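Local coordinates for D-3-phosphoglycerate dehydrogenase oxidoreductase protein (Ralstonia solanacearum, PDB 3GG9) that probably oxidises D-3-phosphoglycerate with NAD as cofactor, as a putative D-isomer specific 2-hydroxyacid dehydrogenase, at residues R180-W189 with G202-L212; R224-V235 with R252-T263. All blocks are in the same frame, centred on the assembly; numbering follows the deposited sequence.

Contact 1: residues R180-W189 with G202-L212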
loop_
_atom_site.group_PDB
_atom_site.type_symbol
_atom_site.label_atom_id
_atom_site.label_comp_id
_atom_site.label_asym_id
_atom_site.label_seq_id
_atom_site.Cartn_x
_atom_site.Cartn_y
_atom_site.Cartn_z
ATOM N N ARG A 180 -2.063 11.553 -11.190
ATOM C CA ARG A 180 -2.856 11.779 -12.398
ATOM C C ARG A 180 -3.537 10.491 -12.877
ATOM O O ARG A 180 -4.723 10.501 -13.233
ATOM C CB ARG A 180 -1.983 12.371 -13.514
ATOM C CG ARG A 180 -2.787 13.006 -14.647
ATOM C CD ARG A 180 -2.761 14.536 -14.606
ATOM N NE ARG A 180 -3.445 15.106 -13.441
ATOM C CZ ARG A 180 -3.569 16.411 -13.205
ATOM N NH1 ARG A 180 -3.065 17.299 -14.053
ATOM N NH2 ARG A 180 -4.198 16.837 -12.116
ATOM N N ALA A 181 -2.801 9.380 -12.867
ATOM C CA ALA A 181 -3.373 8.100 -13.292
ATOM C C ALA A 181 -4.429 7.565 -12.330
ATOM O O ALA A 181 -5.288 6.796 -12.727
ATOM C CB ALA A 181 -2.300 7.086 -13.508
ATOM N N PHE A 182 -4.377 7.963 -11.059
ATOM C CA PHE A 182 -5.474 7.648 -10.148
ATOM C C PHE A 182 -6.655 8.626 -10.206
ATOM O O PHE A 182 -7.639 8.450 -9.478
ATOM C CB PHE A 182 -4.964 7.450 -8.690
ATOM C CG PHE A 182 -4.467 6.043 -8.440
ATOM C CD1 PHE A 182 -5.277 5.121 -7.787
ATOM C CD2 PHE A 182 -3.235 5.617 -8.921
ATOM C CE1 PHE A 182 -4.860 3.807 -7.593
ATOM C CE2 PHE A 182 -2.813 4.271 -8.733
ATOM C CZ PHE A 182 -3.639 3.382 -8.063
ATOM N N GLY A 183 -6.572 9.630 -11.082
ATOM C CA GLY A 183 -7.654 10.625 -11.219
ATOM C C GLY A 183 -7.679 11.674 -10.099
ATOM O O GLY A 183 -8.736 12.242 -9.802
ATOM N N MET A 184 -6.524 11.932 -9.491
ATOM C CA MET A 184 -6.382 12.951 -8.452
ATOM C C MET A 184 -6.210 14.340 -9.097
ATOM O O MET A 184 -5.842 14.446 -10.271
ATOM C CB MET A 184 -5.203 12.639 -7.516
ATOM C CG MET A 184 -5.272 11.285 -6.791
ATOM S SD MET A 184 -4.018 11.098 -5.506
ATOM C CE MET A 184 -4.750 12.046 -4.155
ATOM N N ASN A 185 -6.544 15.387 -8.343
ATOM C CA ASN A 185 -6.232 16.779 -8.690
ATOM C C ASN A 185 -4.802 17.106 -8.250
ATOM O O ASN A 185 -4.536 17.316 -7.059
ATOM C CB ASN A 185 -7.272 17.722 -8.037
ATOM C CG ASN A 185 -7.102 19.183 -8.447
ATOM O OD1 ASN A 185 -6.900 19.490 -9.621
ATOM N ND2 ASN A 185 -7.202 20.095 -7.470
ATOM N N VAL A 186 -3.867 17.114 -9.191
ATOM C CA VAL A 186 -2.456 17.274 -8.835
ATOM C C VAL A 186 -1.990 18.744 -8.888
ATOM O O VAL A 186 -2.103 19.425 -9.935
ATOM C CB VAL A 186 -1.520 16.352 -9.670
ATOM C CG1 VAL A 186 -0.073 16.464 -9.163
ATOM C CG2 VAL A 186 -1.988 14.887 -9.625
ATOM N N LEU A 187 -1.480 19.213 -7.748
ATOM C CA LEU A 187 -0.857 20.531 -7.603
ATOM C C LEU A 187 0.593 20.417 -7.170
ATOM O O LEU A 187 0.920 19.702 -6.213
ATOM C CB LEU A 187 -1.606 21.388 -6.574
ATOM C CG LEU A 187 -3.090 21.725 -6.744
ATOM C CD1 LEU A 187 -3.612 22.411 -5.483
ATOM C CD2 LEU A 187 -3.315 22.607 -7.958
ATOM N N VAL A 188 1.458 21.166 -7.848
ATOM C CA VAL A 188 2.892 21.137 -7.594
ATOM C C VAL A 188 3.344 22.488 -7.016
ATOM O O VAL A 188 2.815 23.531 -7.382
ATOM C CB VAL A 188 3.686 20.770 -8.891
ATOM C CG1 VAL A 188 5.182 20.770 -8.642
ATOM C CG2 VAL A 188 3.253 19.384 -9.402
ATOM N N TRP A 189 4.296 22.455 -6.089
ATOM C CA TRP A 189 4.993 23.655 -5.637
ATOM C C TRP A 189 6.496 23.351 -5.453
ATOM O O TRP A 189 6.878 22.207 -5.297
ATOM C CB TRP A 189 4.355 24.224 -4.358
ATOM C CG TRP A 189 4.668 25.702 -4.205
ATOM C CD1 TRP A 189 4.072 26.744 -4.867
ATOM C CD2 TRP A 189 5.685 26.277 -3.388
ATOM N NE1 TRP A 189 4.651 27.931 -4.500
ATOM C CE2 TRP A 189 5.646 27.672 -3.592
ATOM C CE3 TRP A 189 6.625 25.749 -2.497
ATOM C CZ2 TRP A 189 6.508 28.546 -2.934
ATOM C CZ3 TRP A 189 7.492 26.616 -1.846
ATOM C CH2 TRP A 189 7.426 28.000 -2.066
ATOM N N GLY A 202 2.191 19.733 -17.874
ATOM C CA GLY A 202 0.734 19.822 -17.820
ATOM C C GLY A 202 0.184 19.799 -16.404
ATOM O O GLY A 202 -1.012 19.612 -16.203
ATOM N N PHE A 203 1.049 19.992 -15.412
ATOM C CA PHE A 203 0.584 20.044 -14.036
ATOM C C PHE A 203 0.316 21.465 -13.595
ATOM O O PHE A 203 1.050 22.392 -13.964
ATOM C CB PHE A 203 1.580 19.356 -13.093
ATOM C CG PHE A 203 1.597 17.859 -13.232
ATOM C CD1 PHE A 203 2.619 17.222 -13.918
ATOM C CD2 PHE A 203 0.556 17.086 -12.715
ATOM C CE1 PHE A 203 2.623 15.833 -14.077
ATOM C CE2 PHE A 203 0.558 15.687 -12.866
ATOM C CZ PHE A 203 1.593 15.067 -13.542
ATOM N N ALA A 204 -0.757 21.630 -12.829
ATOM C CA ALA A 204 -1.065 22.883 -12.152
ATOM C C ALA A 204 -0.058 23.158 -11.038
ATOM O O ALA A 204 0.402 22.240 -10.350
ATOM C CB ALA A 204 -2.444 22.812 -11.575
ATOM N N VAL A 205 0.282 24.432 -10.870
ATOM C CA VAL A 205 1.189 24.863 -9.832
ATOM C C VAL A 205 0.348 25.584 -8.804
ATOM O O VAL A 205 -0.486 26.402 -9.160
ATOM C CB VAL A 205 2.299 25.771 -10.431
ATOM C CG1 VAL A 205 3.101 26.469 -9.350
ATOM C CG2 VAL A 205 3.204 24.932 -11.303
ATOM N N ALA A 206 0.534 25.247 -7.529
ATOM C CA ALA A 206 -0.207 25.882 -6.461
ATOM C C ALA A 206 0.082 27.388 -6.394
ATOM O O ALA A 206 1.186 27.816 -6.732
ATOM C CB ALA A 206 0.121 25.208 -5.133
ATOM N N GLU A 207 -0.913 28.171 -5.967
ATOM C CA GLU A 207 -0.811 29.637 -5.864
ATOM C C GLU A 207 0.367 30.059 -5.009
ATOM O O GLU A 207 1.073 31.030 -5.328
ATOM C CB GLU A 207 -2.081 30.226 -5.253
ATOM C CG GLU A 207 -3.288 30.160 -6.150
ATOM C CD GLU A 207 -4.265 31.303 -5.915
ATOM O OE1 GLU A 207 -4.161 31.996 -4.883
ATOM O OE2 GLU A 207 -5.137 31.507 -6.779
ATOM N N SER A 208 0.576 29.307 -3.926
ATOM C CA SER A 208 1.660 29.552 -3.001
ATOM C C SER A 208 1.921 28.280 -2.223
ATOM O O SER A 208 1.149 27.322 -2.296
ATOM C CB SER A 208 1.283 30.674 -2.029
ATOM O OG SER A 208 0.086 30.372 -1.349
ATOM N N LYS A 209 3.022 28.278 -1.492
ATOM C CA LYS A 209 3.320 27.227 -0.533
ATOM C C LYS A 209 2.162 27.034 0.442
ATOM O O LYS A 209 1.737 25.905 0.679
ATOM C CB LYS A 209 4.602 27.575 0.215
ATOM C CG LYS A 209 5.074 26.531 1.182
ATOM C CD LYS A 209 6.364 27.033 1.796
ATOM C CE LYS A 209 6.639 26.379 3.115
ATOM N NZ LYS A 209 7.754 27.102 3.779
ATOM N N ASP A 210 1.646 28.140 0.973
ATOM C CA ASP A 210 0.475 28.127 1.858
ATOM C C ASP A 210 -0.730 27.425 1.228
ATOM O O ASP A 210 -1.424 26.661 1.894
ATOM C CB ASP A 210 0.067 29.554 2.255
ATOM C CG ASP A 210 1.139 30.290 3.046
ATOM O OD1 ASP A 210 0.846 31.412 3.519
ATOM O OD2 ASP A 210 2.267 29.773 3.197
ATOM N N ALA A 211 -0.977 27.693 -0.057
ATOM C CA ALA A 211 -2.090 27.099 -0.806
ATOM C C ALA A 211 -1.963 25.578 -0.958
ATOM O O ALA A 211 -2.966 24.859 -0.961
ATOM C CB ALA A 211 -2.200 27.748 -2.191
ATOM N N LEU A 212 -0.728 25.108 -1.091
ATOM C CA LEU A 212 -0.439 23.682 -1.211
ATOM C C LEU A 212 -0.847 22.921 0.034
ATOM O O LEU A 212 -1.465 21.867 -0.058
ATOM C CB LEU A 212 1.043 23.462 -1.507
ATOM C CG LEU A 212 1.451 22.049 -1.931
ATOM C CD1 LEU A 212 1.167 21.835 -3.438
ATOM C CD2 LEU A 212 2.926 21.867 -1.623
HETATM O O HOH W 1 -2.492 19.234 -12.386
#
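W189 packs its indole flat against the first turn of helix 209-215. K209 CB stands over the six-membered ring, 3.6 Å from its centroid and 8° off the normal, a CH-pi contact; S208 C and K209 N lie over one face of the indole, toward its rim, and A206 O is at the edge. With CG anti to the backbone N (chi1 -157°), the ring is laid along this turn, which S208 OG caps by accepting from A211 N. K209 NZ runs on to I232 O. L212 packs at the base of the W189 side chain, CD2 3.9 Å from W189 CB, while its CD1 lies 3.5 Å from L187 O. Strand 185-189 and the short, weakly bonded strand 204-205 run parallel here and, with helix 192-200 as the connection, make a beta-alpha-beta unit of the Rossmann-type NAD-binding domain. V188 joins them through both backbone groups: its N donates to A204 O (2.9 Å), its O accepts from A206 N (2.9 Å). Toward the other end the fit slackens and solvent enters. A water takes a bond from A204 N at 3.0 Å and donates to V186 O, bridging the strands. F203 CD2 rests on V186 CG1 (3.7 Å), and the exposed R180, modelled in two conformers, slides past the F203 ring with its guanidinium plane turned 30° from it.

Contact 2: residues R224-V235 with R252-T263. Unlike the reference sequence in segment 224-235: S231 (reference Gly), I233 (reference Val). With SO4 (sulfate ion), chain F; SO4 (sulfate ion), chain E.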
loop_
_atom_site.group_PDB
_atom_site.type_symbol
_atom_site.label_atom_id
_atom_site.label_comp_id
_atom_site.label_asym_id
_atom_site.label_seq_id
_atom_site.Cartn_x
_atom_site.Cartn_y
_atom_site.Cartn_z
ATOM N N ARG A 224 15.552 17.378 -1.921
ATOM C CA ARG A 224 16.862 17.027 -1.404
ATOM C C ARG A 224 17.125 17.945 -0.219
ATOM O O ARG A 224 16.648 19.101 -0.196
ATOM C CB ARG A 224 17.943 17.200 -2.480
ATOM C CG ARG A 224 17.790 16.267 -3.710
ATOM C CD ARG A 224 18.453 14.903 -3.501
ATOM N NE ARG A 224 17.940 13.884 -4.426
ATOM C CZ ARG A 224 18.144 12.566 -4.324
ATOM N NH1 ARG A 224 17.626 11.753 -5.232
ATOM N NH2 ARG A 224 18.859 12.045 -3.325
ATOM N N LEU A 225 17.848 17.420 0.766
ATOM C CA LEU A 225 18.206 18.190 1.961
ATOM C C LEU A 225 19.478 19.012 1.722
ATOM O O LEU A 225 20.521 18.467 1.348
ATOM C CB LEU A 225 18.406 17.279 3.172
ATOM C CG LEU A 225 18.600 17.988 4.526
ATOM C CD1 LEU A 225 17.445 18.900 4.861
ATOM C CD2 LEU A 225 18.824 16.971 5.627
ATOM N N ASN A 226 19.355 20.319 1.930
ATOM C CA ASN A 226 20.462 21.272 1.846
ATOM C C ASN A 226 20.091 22.486 2.698
ATOM O O ASN A 226 19.005 22.511 3.287
ATOM C CB ASN A 226 20.756 21.670 0.380
ATOM C CG ASN A 226 19.529 22.209 -0.351
ATOM O OD1 ASN A 226 18.793 23.031 0.178
ATOM N ND2 ASN A 226 19.311 21.742 -1.583
ATOM N N ASP A 227 20.958 23.500 2.733
ATOM C CA ASP A 227 20.736 24.692 3.580
ATOM C C ASP A 227 19.475 25.475 3.240
ATOM O O ASP A 227 18.878 26.113 4.110
ATOM C CB ASP A 227 21.954 25.622 3.561
ATOM C CG ASP A 227 23.154 25.022 4.264
ATOM O OD1 ASP A 227 24.283 25.195 3.758
ATOM O OD2 ASP A 227 22.976 24.371 5.318
ATOM N N GLU A 228 19.065 25.409 1.978
ATOM C CA GLU A 228 17.842 26.059 1.545
ATOM C C GLU A 228 16.589 25.336 2.045
ATOM O O GLU A 228 15.598 25.988 2.377
ATOM C CB GLU A 228 17.814 26.184 0.014
ATOM C CG GLU A 228 18.719 27.287 -0.566
ATOM C CD GLU A 228 20.211 26.990 -0.415
ATOM O OE1 GLU A 228 20.687 25.966 -0.962
ATOM O OE2 GLU A 228 20.907 27.783 0.262
ATOM N N THR A 229 16.645 24.003 2.122
ATOM C CA THR A 229 15.462 23.187 2.419
ATOM C C THR A 229 15.376 22.614 3.837
ATOM O O THR A 229 14.339 22.050 4.218
ATOM C CB THR A 229 15.356 21.998 1.470
ATOM O OG1 THR A 229 16.491 21.146 1.666
ATOM C CG2 THR A 229 15.301 22.451 0.028
ATOM N N ARG A 230 16.448 22.724 4.614
ATOM C CA ARG A 230 16.374 22.320 6.019
ATOM C C ARG A 230 15.325 23.164 6.749
ATOM O O ARG A 230 15.365 24.397 6.675
ATOM C CB ARG A 230 17.734 22.458 6.686
ATOM C CG ARG A 230 17.799 21.880 8.084
ATOM C CD ARG A 230 19.189 22.011 8.675
ATOM N NE ARG A 230 20.210 21.396 7.825
ATOM C CZ ARG A 230 20.606 20.128 7.914
ATOM N NH1 ARG A 230 21.546 19.675 7.091
ATOM N NH2 ARG A 230 20.073 19.316 8.826
ATOM N N SER A 231 14.380 22.480 7.410
ATOM C CA SER A 231 13.261 23.080 8.165
ATOM C C SER A 231 12.328 23.916 7.308
ATOM O O SER A 231 11.667 24.821 7.817
ATOM C CB SER A 231 13.743 23.923 9.363
ATOM O OG SER A 231 14.651 23.200 10.166
ATOM N N ILE A 232 12.252 23.595 6.016
ATOM C CA ILE A 232 11.434 24.367 5.079
ATOM C C ILE A 232 9.945 24.183 5.369
ATOM O O ILE A 232 9.109 24.996 4.965
ATOM C CB ILE A 232 11.775 24.009 3.601
ATOM C CG1 ILE A 232 11.290 25.098 2.630
ATOM C CG2 ILE A 232 11.274 22.599 3.234
ATOM C CD1 ILE A 232 11.785 24.936 1.208
ATOM N N ILE A 233 9.620 23.102 6.074
ATOM C CA ILE A 233 8.250 22.819 6.452
ATOM C C ILE A 233 8.196 23.057 7.953
ATOM O O ILE A 233 8.933 22.452 8.719
ATOM C CB ILE A 233 7.836 21.374 6.062
ATOM C CG1 ILE A 233 7.902 21.216 4.540
ATOM C CG2 ILE A 233 6.422 21.062 6.522
ATOM C CD1 ILE A 233 7.735 19.787 4.082
ATOM N N THR A 234 7.338 23.979 8.351
ATOM C CA THR A 234 7.228 24.358 9.746
ATOM C C THR A 234 5.945 23.790 10.320
ATOM O O THR A 234 5.117 23.271 9.582
ATOM C CB THR A 234 7.194 25.884 9.864
ATOM O OG1 THR A 234 6.006 26.378 9.231
ATOM C CG2 THR A 234 8.415 26.493 9.190
ATOM N N VAL A 235 5.764 23.899 11.639
ATOM C CA VAL A 235 4.488 23.564 12.275
ATOM C C VAL A 235 3.349 24.429 11.752
ATOM O O VAL A 235 2.228 23.955 11.661
ATOM C CB VAL A 235 4.524 23.716 13.841
ATOM C CG1 VAL A 235 3.179 23.369 14.458
ATOM C CG2 VAL A 235 5.537 22.815 14.421
ATOM N N ARG A 252 13.699 13.342 3.494
ATOM C CA ARG A 252 14.581 13.459 4.655
ATOM C C ARG A 252 13.770 14.055 5.806
ATOM O O ARG A 252 12.928 14.936 5.588
ATOM C CB ARG A 252 15.804 14.350 4.360
ATOM C CG ARG A 252 16.898 13.765 3.432
ATOM C CD ARG A 252 17.650 12.563 4.026
ATOM N NE ARG A 252 18.298 12.867 5.304
ATOM C CZ ARG A 252 19.531 13.361 5.445
ATOM N NH1 ARG A 252 20.281 13.624 4.381
ATOM N NH2 ARG A 252 20.021 13.599 6.664
ATOM N N ALA A 253 14.008 13.563 7.027
ATOM C CA ALA A 253 13.268 14.046 8.219
ATOM C C ALA A 253 13.471 15.532 8.540
ATOM O O ALA A 253 12.553 16.228 9.003
ATOM C CB ALA A 253 13.639 13.200 9.436
ATOM N N GLU A 254 14.664 16.022 8.251
ATOM C CA GLU A 254 15.088 17.359 8.640
ATOM C C GLU A 254 14.543 18.446 7.709
ATOM O O GLU A 254 14.729 19.640 7.963
ATOM C CB GLU A 254 16.622 17.415 8.717
ATOM C CG GLU A 254 17.247 16.458 9.746
ATOM C CD GLU A 254 17.663 15.084 9.183
ATOM O OE1 GLU A 254 18.468 14.414 9.865
ATOM O OE2 GLU A 254 17.193 14.658 8.088
ATOM N N LEU A 255 13.854 18.035 6.645
ATOM C CA LEU A 255 13.030 18.961 5.862
ATOM C C LEU A 255 11.909 19.606 6.674
ATOM O O LEU A 255 11.471 20.697 6.347
ATOM C CB LEU A 255 12.410 18.266 4.658
ATOM C CG LEU A 255 13.354 17.730 3.581
ATOM C CD1 LEU A 255 12.567 16.973 2.521
ATOM C CD2 LEU A 255 14.147 18.843 2.939
ATOM N N VAL A 256 11.426 18.911 7.701
ATOM C CA VAL A 256 10.435 19.462 8.621
ATOM C C VAL A 256 11.196 19.910 9.855
ATOM O O VAL A 256 12.077 19.196 10.326
ATOM C CB VAL A 256 9.370 18.415 9.037
ATOM C CG1 VAL A 256 8.289 19.037 9.932
ATOM C CG2 VAL A 256 8.722 17.786 7.807
ATOM N N GLU A 257 10.870 21.091 10.371
ATOM C CA GLU A 257 11.473 21.558 11.621
ATOM C C GLU A 257 11.330 20.537 12.737
ATOM O O GLU A 257 10.361 19.796 12.805
ATOM C CB GLU A 257 10.946 22.938 12.034
ATOM C CG GLU A 257 9.517 22.985 12.549
ATOM C CD GLU A 257 9.141 24.375 13.075
ATOM O OE1 GLU A 257 7.945 24.710 13.091
ATOM O OE2 GLU A 257 10.045 25.136 13.475
ATOM N N GLU A 258 12.358 20.486 13.566
ATOM C CA GLU A 258 12.500 19.521 14.634
ATOM C C GLU A 258 11.247 19.461 15.523
ATOM O O GLU A 258 10.720 20.499 15.946
ATOM C CB GLU A 258 13.751 19.886 15.422
ATOM C CG GLU A 258 14.132 18.897 16.459
ATOM C CD GLU A 258 15.458 19.222 17.070
ATOM O OE1 GLU A 258 16.073 18.293 17.618
ATOM O OE2 GLU A 258 15.891 20.401 16.992
ATOM N N ASN A 259 10.755 18.235 15.730
ATOM C CA ASN A 259 9.487 17.914 16.411
ATOM C C ASN A 259 8.218 18.502 15.773
ATOM O O ASN A 259 7.136 18.341 16.309
ATOM C CB ASN A 259 9.529 18.244 17.916
ATOM C CG ASN A 259 10.732 17.640 18.619
ATOM O OD1 ASN A 259 11.121 16.510 18.348
ATOM N ND2 ASN A 259 11.332 18.404 19.527
ATOM N N GLY A 260 8.357 19.151 14.620
ATOM C CA GLY A 260 7.228 19.823 13.983
ATOM C C GLY A 260 6.091 18.891 13.645
ATOM O O GLY A 260 4.922 19.198 13.867
ATOM N N MET A 261 6.445 17.734 13.109
ATOM C CA MET A 261 5.460 16.733 12.764
ATOM C C MET A 261 4.653 16.139 13.946
ATOM O O MET A 261 3.414 16.094 13.911
ATOM C CB MET A 261 6.152 15.652 11.950
ATOM C CG MET A 261 5.637 14.284 12.182
ATOM S SD MET A 261 5.204 13.698 10.604
ATOM C CE MET A 261 3.851 14.864 10.288
ATOM N N VAL A 262 5.358 15.676 14.973
ATOM C CA VAL A 262 4.710 15.193 16.184
ATOM C C VAL A 262 3.785 16.291 16.703
ATOM O O VAL A 262 2.613 16.021 16.974
ATOM C CB VAL A 262 5.734 14.778 17.262
ATOM C CG1 VAL A 262 5.035 14.580 18.634
ATOM C CG2 VAL A 262 6.484 13.509 16.834
ATOM N N THR A 263 4.306 17.518 16.766
ATOM C CA THR A 263 3.552 18.677 17.255
ATOM C C THR A 263 2.276 18.880 16.449
ATOM O O THR A 263 1.201 18.960 17.022
ATOM C CB THR A 263 4.419 19.966 17.283
ATOM O OG1 THR A 263 5.566 19.754 18.121
ATOM C CG2 THR A 263 3.623 21.179 17.812
HETATM S S SO4 F . 15.480 13.908 -7.334
HETATM O O1 SO4 F . 16.223 12.653 -7.378
HETATM O O2 SO4 F . 16.070 14.839 -6.357
HETATM O O3 SO4 F . 15.567 14.513 -8.668
HETATM O O4 SO4 F . 14.094 13.641 -6.922
HETATM S S SO4 E . 20.590 8.387 -4.931
HETATM O O1 SO4 E . 20.666 7.153 -4.178
HETATM O O2 SO4 E . 21.862 8.655 -5.575
HETATM O O3 SO4 E . 19.559 8.258 -5.952
HETATM O O4 SO4 E . 20.243 9.460 -3.999
HETATM O O HOH W 2 15.364 20.451 10.392
HETATM O O HOH W 3 14.313 22.905 13.353
#
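Two loops that follow neighbouring parallel strands of the Rossmann-type sheet, 218-221 and 246-249, are joined here by backbone bonds, a glutamate side chain and apolar packing round L255. A type II turn from T229 to I232 presents S231 N to E254 O at 2.9 Å, the donor lying in the carbonyl plane. I233 then bonds in both directions: its N donates to L255 O, and its O takes E257 N at 2.9 Å, almost in line with the carbonyl. E257 also returns a side-chain bond. Its CG sits between its own backbone N and carbonyl carbon (chi1 72°), and from there the extended chain brings OE1 to V235 N at 2.7 Å, nearly straight at 175° and on the anti side of the carboxylate. This holds the first residue of helix 235-238, while V235 CG2 presses on G260 CA at a tight 3.5 Å.

At the other end L255 CD2 lies 3.8 Å from L225 CD1 and beside T229 OG1, the hydroxyl that donates to R224 O and accepts from N226 N. In the conformer given for R252, one of two modelled, L225 CD2 sits over the centre of the guanidinium, 3.6 Å above its plane, and a weak salt bridge ties that group to E254 OE2. R224 carries its guanidinium to two sulfates, probably from the crystallisation liquor: NE and NH1 grip one through O2 and O1 (NH1 to O1 2.7 Å), and NH2 donates to O4 of the other.

On the sheet side, I233 and L255 touch V221 of strand 218-221, and I233 and V256 meet F247 of strand 246-249. M261, in helix 260-267, packs on F247 as well as on A273 and I275 of strand 272-275.

The centres of the two contacts are 21 Å apart, and contact 1 closes along the chain before contact 2 opens. They nevertheless touch: K209 NZ, from the helix start in contact 1, reaches I232 O of contact 2 at 2.8 Å, a probable hydrogen bond, with D237 a long, weak ion-pair partner. Contact 2 lies nearer the bound small molecules. The R224 side chain is about 3 Å from a glycerol, whereas that of V188 in contact 1 is about 12 Å from one. One sulfate is also held by K170 N and I171 N, opening helix 170-181, whose far end supplies R180; this fits a phosphate-binding position for NAD.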